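Long-range contact in uncharacterized protein (Bacteroides eggerthii DSM 20697, PDB 4ECO), which is of unknown function but, as a leucine-rich repeat protein, probably binds other proteins: residues Ala111-Phe124 / Lys207-Val219. Residues are numbered along the deposited sequence; the frame is centred on the assembly and turned at random.
With NA (sodium ion), chain C.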
loop_
_atom_site.group_PDB
_atom_site.type_symbol
_atom_site.label_atom_id
_atom_site.label_comp_id
_atom_site.label_asym_id
_atom_site.label_seq_id
_atom_site.Cartn_x
_atom_site.Cartn_y
_atom_site.Cartn_z
ATOM N N ALA A 111 -10.525 -21.138 -7.509
ATOM C CA ALA A 111 -9.988 -19.985 -8.268
ATOM C C ALA A 111 -10.176 -20.195 -9.782
ATOM O O ALA A 111 -9.776 -21.237 -10.341
ATOM C CB ALA A 111 -8.519 -19.748 -7.953
ATOM N N LEU A 112 -10.820 -19.212 -10.421
ATOM C CA LEU A 112 -11.060 -19.184 -11.867
ATOM C C LEU A 112 -10.103 -18.196 -12.503
ATOM O O LEU A 112 -10.049 -18.026 -13.719
ATOM C CB LEU A 112 -12.524 -18.812 -12.189
ATOM C CG LEU A 112 -13.640 -19.643 -11.543
ATOM C CD1 LEU A 112 -14.966 -19.132 -11.971
ATOM C CD2 LEU A 112 -13.509 -21.121 -11.844
ATOM N N GLY A 113 -9.354 -17.540 -11.635
ATOM C CA GLY A 113 -8.378 -16.518 -11.968
ATOM C C GLY A 113 -8.121 -15.741 -10.711
ATOM O O GLY A 113 -8.832 -15.951 -9.733
ATOM N N SER A 114 -7.101 -14.875 -10.702
ATOM C CA SER A 114 -6.761 -14.082 -9.521
ATOM C C SER A 114 -5.874 -12.926 -9.872
ATOM O O SER A 114 -5.361 -12.862 -10.999
ATOM C CB SER A 114 -6.045 -14.934 -8.481
ATOM O OG SER A 114 -4.686 -15.107 -8.847
ATOM N N HIS A 115 -5.618 -12.044 -8.864
ATOM C CA HIS A 115 -4.708 -10.907 -9.008
ATOM C C HIS A 115 -3.276 -11.430 -9.148
ATOM O O HIS A 115 -2.453 -10.742 -9.748
ATOM C CB HIS A 115 -4.853 -9.890 -7.869
ATOM C CG HIS A 115 -4.459 -10.380 -6.517
ATOM N ND1 HIS A 115 -5.399 -10.827 -5.616
ATOM C CD2 HIS A 115 -3.239 -10.418 -5.930
ATOM C CE1 HIS A 115 -4.725 -11.138 -4.519
ATOM N NE2 HIS A 115 -3.416 -10.922 -4.668
ATOM N N GLY A 116 -3.029 -12.666 -8.679
ATOM C CA GLY A 116 -1.741 -13.341 -8.769
ATOM C C GLY A 116 -1.260 -13.501 -10.201
ATOM O O GLY A 116 -0.069 -13.359 -10.482
ATOM N N GLU A 117 -2.187 -13.744 -11.128
ATOM C CA GLU A 117 -1.894 -13.937 -12.554
ATOM C C GLU A 117 -1.237 -12.700 -13.193
ATOM O O GLU A 117 -0.400 -12.862 -14.090
ATOM C CB GLU A 117 -3.168 -14.299 -13.302
ATOM C CG GLU A 117 -3.669 -15.694 -12.959
ATOM C CD GLU A 117 -4.995 -16.053 -13.595
ATOM O OE1 GLU A 117 -5.934 -15.224 -13.492
ATOM O OE2 GLU A 117 -5.101 -17.158 -14.183
ATOM N N LYS A 118 -1.553 -11.488 -12.687
ATOM C CA LYS A 118 -0.963 -10.241 -13.175
ATOM C C LYS A 118 0.479 -10.079 -12.682
ATOM O O LYS A 118 1.226 -9.313 -13.293
ATOM C CB LYS A 118 -1.811 -9.000 -12.761
ATOM C CG LYS A 118 -3.124 -8.768 -13.554
ATOM C CD LYS A 118 -2.953 -8.635 -15.093
ATOM C CE LYS A 118 -3.574 -9.820 -15.800
ATOM N NZ LYS A 118 -3.081 -10.021 -17.180
ATOM N N VAL A 119 0.870 -10.780 -11.589
ATOM C CA VAL A 119 2.237 -10.688 -11.007
ATOM C C VAL A 119 2.949 -12.064 -11.041
ATOM O O VAL A 119 3.896 -12.285 -10.284
ATOM C CB VAL A 119 2.281 -10.077 -9.566
ATOM C CG1 VAL A 119 1.878 -8.609 -9.580
ATOM C CG2 VAL A 119 1.427 -10.863 -8.577
ATOM N N ASN A 120 2.500 -12.966 -11.932
ATOM C CA ASN A 120 3.065 -14.306 -12.145
ATOM C C ASN A 120 3.245 -15.073 -10.792
ATOM O O ASN A 120 4.333 -15.569 -10.468
ATOM C CB ASN A 120 4.408 -14.211 -12.916
ATOM C CG ASN A 120 4.979 -15.526 -13.375
ATOM O OD1 ASN A 120 4.274 -16.532 -13.601
ATOM N ND2 ASN A 120 6.289 -15.542 -13.513
ATOM N N GLU A 121 2.155 -15.158 -10.008
ATOM C CA GLU A 121 2.121 -15.861 -8.723
ATOM C C GLU A 121 0.899 -16.716 -8.600
ATOM O O GLU A 121 -0.194 -16.264 -8.944
ATOM C CB GLU A 121 2.141 -14.871 -7.560
ATOM C CG GLU A 121 3.482 -14.213 -7.298
ATOM C CD GLU A 121 3.510 -13.399 -6.025
ATOM O OE1 GLU A 121 3.229 -13.969 -4.942
ATOM O OE2 GLU A 121 3.823 -12.188 -6.109
ATOM N N ARG A 122 1.048 -17.938 -8.077
ATOM C CA ARG A 122 -0.125 -18.779 -7.834
ATOM C C ARG A 122 -0.592 -18.483 -6.422
ATOM O O ARG A 122 0.192 -18.662 -5.479
ATOM C CB ARG A 122 0.186 -20.263 -8.044
ATOM C CG ARG A 122 -0.805 -20.960 -8.973
ATOM C CD ARG A 122 -0.606 -22.470 -9.076
ATOM N NE ARG A 122 0.803 -22.881 -9.136
ATOM C CZ ARG A 122 1.577 -22.830 -10.220
ATOM N NH1 ARG A 122 1.106 -22.340 -11.361
ATOM N NH2 ARG A 122 2.837 -23.230 -10.159
ATOM N N LEU A 123 -1.810 -17.942 -6.258
ATOM C CA LEU A 123 -2.262 -17.621 -4.902
ATOM C C LEU A 123 -2.836 -18.854 -4.221
ATOM O O LEU A 123 -2.795 -18.956 -2.998
ATOM C CB LEU A 123 -3.288 -16.485 -4.893
ATOM C CG LEU A 123 -2.929 -15.218 -5.645
ATOM C CD1 LEU A 123 -4.057 -14.242 -5.569
ATOM C CD2 LEU A 123 -1.679 -14.601 -5.109
ATOM N N PHE A 124 -3.339 -19.796 -5.024
ATOM C CA PHE A 124 -3.906 -21.061 -4.564
ATOM C C PHE A 124 -2.909 -22.177 -4.785
ATOM O O PHE A 124 -2.387 -22.346 -5.895
ATOM C CB PHE A 124 -5.225 -21.364 -5.287
ATOM C CG PHE A 124 -6.405 -20.509 -4.902
ATOM C CD1 PHE A 124 -6.370 -19.134 -5.066
ATOM C CD2 PHE A 124 -7.585 -21.086 -4.476
ATOM C CE1 PHE A 124 -7.461 -18.351 -4.722
ATOM C CE2 PHE A 124 -8.694 -20.298 -4.165
ATOM C CZ PHE A 124 -8.622 -18.937 -4.286
ATOM N N LYS A 207 -19.489 -25.921 1.272
ATOM C CA LYS A 207 -18.278 -25.975 2.099
ATOM C C LYS A 207 -17.220 -24.961 1.612
ATOM O O LYS A 207 -16.175 -24.819 2.261
ATOM C CB LYS A 207 -17.690 -27.404 2.131
ATOM C CG LYS A 207 -18.636 -28.428 2.727
ATOM C CD LYS A 207 -17.947 -29.700 3.145
ATOM C CE LYS A 207 -18.982 -30.674 3.650
ATOM N NZ LYS A 207 -18.367 -31.823 4.360
ATOM N N LEU A 208 -17.516 -24.232 0.503
ATOM C CA LEU A 208 -16.639 -23.240 -0.127
ATOM C C LEU A 208 -16.267 -22.142 0.864
ATOM O O LEU A 208 -17.142 -21.579 1.503
ATOM C CB LEU A 208 -17.308 -22.633 -1.383
ATOM C CG LEU A 208 -16.393 -22.031 -2.459
ATOM C CD1 LEU A 208 -15.418 -23.079 -3.024
ATOM C CD2 LEU A 208 -17.209 -21.419 -3.593
ATOM N N ARG A 209 -14.966 -21.908 1.039
ATOM C CA ARG A 209 -14.393 -20.901 1.934
ATOM C C ARG A 209 -13.838 -19.711 1.153
ATOM O O ARG A 209 -14.041 -18.561 1.551
ATOM C CB ARG A 209 -13.280 -21.524 2.766
ATOM C CG ARG A 209 -13.714 -22.727 3.547
ATOM C CD ARG A 209 -12.550 -23.189 4.369
ATOM N NE ARG A 209 -12.840 -24.419 5.097
ATOM C CZ ARG A 209 -13.420 -24.461 6.286
ATOM N NH1 ARG A 209 -13.794 -23.341 6.889
ATOM N NH2 ARG A 209 -13.644 -25.626 6.878
ATOM N N GLN A 210 -13.159 -19.987 0.014
ATOM C CA GLN A 210 -12.564 -18.944 -0.836
ATOM C C GLN A 210 -13.014 -19.102 -2.304
ATOM O O GLN A 210 -12.899 -20.193 -2.885
ATOM C CB GLN A 210 -11.029 -18.966 -0.747
ATOM C CG GLN A 210 -10.494 -19.041 0.687
ATOM C CD GLN A 210 -9.519 -17.959 1.020
ATOM O OE1 GLN A 210 -9.086 -17.177 0.162
ATOM N NE2 GLN A 210 -9.155 -17.888 2.292
ATOM N N PHE A 211 -13.550 -18.008 -2.891
ATOM C CA PHE A 211 -13.972 -17.999 -4.284
ATOM C C PHE A 211 -13.332 -16.804 -4.980
ATOM O O PHE A 211 -13.698 -15.666 -4.720
ATOM C CB PHE A 211 -15.504 -17.999 -4.398
ATOM C CG PHE A 211 -16.089 -18.136 -5.787
ATOM C CD1 PHE A 211 -15.344 -18.681 -6.828
ATOM C CD2 PHE A 211 -17.402 -17.763 -6.043
ATOM C CE1 PHE A 211 -15.885 -18.792 -8.114
ATOM C CE2 PHE A 211 -17.946 -17.891 -7.328
ATOM C CZ PHE A 211 -17.188 -18.423 -8.351
ATOM N N TYR A 212 -12.353 -17.073 -5.851
ATOM C CA TYR A 212 -11.597 -16.059 -6.595
ATOM C C TYR A 212 -11.826 -16.150 -8.085
ATOM O O TYR A 212 -11.921 -17.247 -8.654
ATOM C CB TYR A 212 -10.087 -16.218 -6.331
ATOM C CG TYR A 212 -9.543 -15.508 -5.106
ATOM C CD1 TYR A 212 -10.052 -15.771 -3.838
ATOM C CD2 TYR A 212 -8.430 -14.674 -5.197
ATOM C CE1 TYR A 212 -9.534 -15.139 -2.704
ATOM C CE2 TYR A 212 -7.897 -14.045 -4.073
ATOM C CZ TYR A 212 -8.454 -14.278 -2.827
ATOM O OH TYR A 212 -7.926 -13.669 -1.714
HETATM N N MSE A 213 -11.908 -14.993 -8.718
HETATM C CA MSE A 213 -11.979 -14.891 -10.163
HETATM C C MSE A 213 -11.365 -13.578 -10.566
HETATM O O MSE A 213 -11.391 -12.603 -9.797
HETATM C CB MSE A 213 -13.392 -15.096 -10.752
HETATM C CG MSE A 213 -14.419 -14.008 -10.470
HETATM SE SE MSE A 213 -16.221 -14.835 -10.469
HETATM C CE MSE A 213 -16.359 -14.993 -8.500
ATOM N N GLY A 214 -10.754 -13.583 -11.744
ATOM C CA GLY A 214 -10.128 -12.381 -12.263
ATOM C C GLY A 214 -9.596 -12.499 -13.661
ATOM O O GLY A 214 -9.315 -13.602 -14.136
ATOM N N ASN A 215 -9.469 -11.344 -14.326
ATOM C CA ASN A 215 -8.920 -11.115 -15.672
ATOM C C ASN A 215 -9.742 -11.885 -16.728
ATOM O O ASN A 215 -9.199 -12.369 -17.716
ATOM C CB ASN A 215 -7.436 -11.479 -15.695
ATOM C CG ASN A 215 -6.703 -11.017 -14.455
ATOM O OD1 ASN A 215 -6.511 -9.828 -14.232
ATOM N ND2 ASN A 215 -6.384 -11.938 -13.563
ATOM N N SER A 216 -11.075 -11.929 -16.514
ATOM C CA SER A 216 -12.063 -12.638 -17.328
ATOM C C SER A 216 -12.916 -11.695 -18.136
ATOM O O SER A 216 -13.234 -10.603 -17.661
ATOM C CB SER A 216 -12.973 -13.489 -16.441
ATOM O OG SER A 216 -12.366 -14.704 -16.026
ATOM N N PRO A 217 -13.356 -12.110 -19.337
ATOM C CA PRO A 217 -14.160 -11.201 -20.170
ATOM C C PRO A 217 -15.666 -11.304 -19.940
ATOM O O PRO A 217 -16.428 -10.668 -20.687
ATOM C CB PRO A 217 -13.825 -11.654 -21.587
ATOM C CG PRO A 217 -13.482 -13.091 -21.460
ATOM C CD PRO A 217 -13.044 -13.363 -20.061
ATOM N N PHE A 218 -16.105 -12.089 -18.929
ATOM C CA PHE A 218 -17.540 -12.281 -18.708
ATOM C C PHE A 218 -18.231 -10.994 -18.231
ATOM O O PHE A 218 -17.580 -10.061 -17.761
ATOM C CB PHE A 218 -17.839 -13.437 -17.726
ATOM C CG PHE A 218 -16.992 -13.549 -16.476
ATOM C CD1 PHE A 218 -16.683 -12.420 -15.714
ATOM C CD2 PHE A 218 -16.600 -14.794 -15.994
ATOM C CE1 PHE A 218 -15.951 -12.533 -14.529
ATOM C CE2 PHE A 218 -15.858 -14.898 -14.811
ATOM C CZ PHE A 218 -15.544 -13.766 -14.080
ATOM N N VAL A 219 -19.555 -10.960 -18.404
ATOM C CA VAL A 219 -20.442 -9.872 -17.988
ATOM C C VAL A 219 -21.062 -10.272 -16.642
ATOM O O VAL A 219 -21.175 -11.466 -16.355
ATOM C CB VAL A 219 -21.505 -9.508 -19.069
ATOM C CG1 VAL A 219 -20.849 -8.856 -20.280
ATOM C CG2 VAL A 219 -22.326 -10.724 -19.492
HETATM NA NA NA C . -4.489 -17.608 -16.900
#
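L112 and Y212 join the two segments through the backbone: L112 N donates to Y212 O over 2.9 Å at a nearly straight 170°, and A111 pairs with Y212 in a parallel bridge. This is the strand-to-strand register of a leucine-rich repeat, here with 82 residues intervening between the two segments.

Aromatic packing centres on Y212. The edge of F124 meets one face of its ring in a T-shaped stack, with centroids 5.1 Å apart and planes at 75°; F124 CE1 sits toward the rim, over Y212 CG. L123 CD1 reaches Y212 CE2, S114 CB lies at the ring edge, and A111 CB covers the centre of one F124 face. Apart from this cluster, L112 CD1 abuts the edge of the F211 ring at CE1, 4.0 Å away.

The polar end is organised by N215. Its ND2 gives S114 O a 2.9 Å bond from above the carbonyl plane, while E117 N reaches that oxygen from the opposite face. A weak bond runs from ND2 to E117 OE1, which also accepts S114 N; the extended E117 chain (chi2 175°) carries OE2 to the sodium ion at 2.8 Å, and S192 O binds the same ion. OE2 also accepts a hydrogen bond from G90 N. An alanine in place of N215 would probably leave S114 O with one donor fewer and N258 ND2, which bonds OD1, without this acceptor.

Strand 210-214 lies between strands 109-111 and 253-257, where E255 holds H115 ND1. Helix 144-149 packs on H115 and L123, while strand 194-198 touches L112.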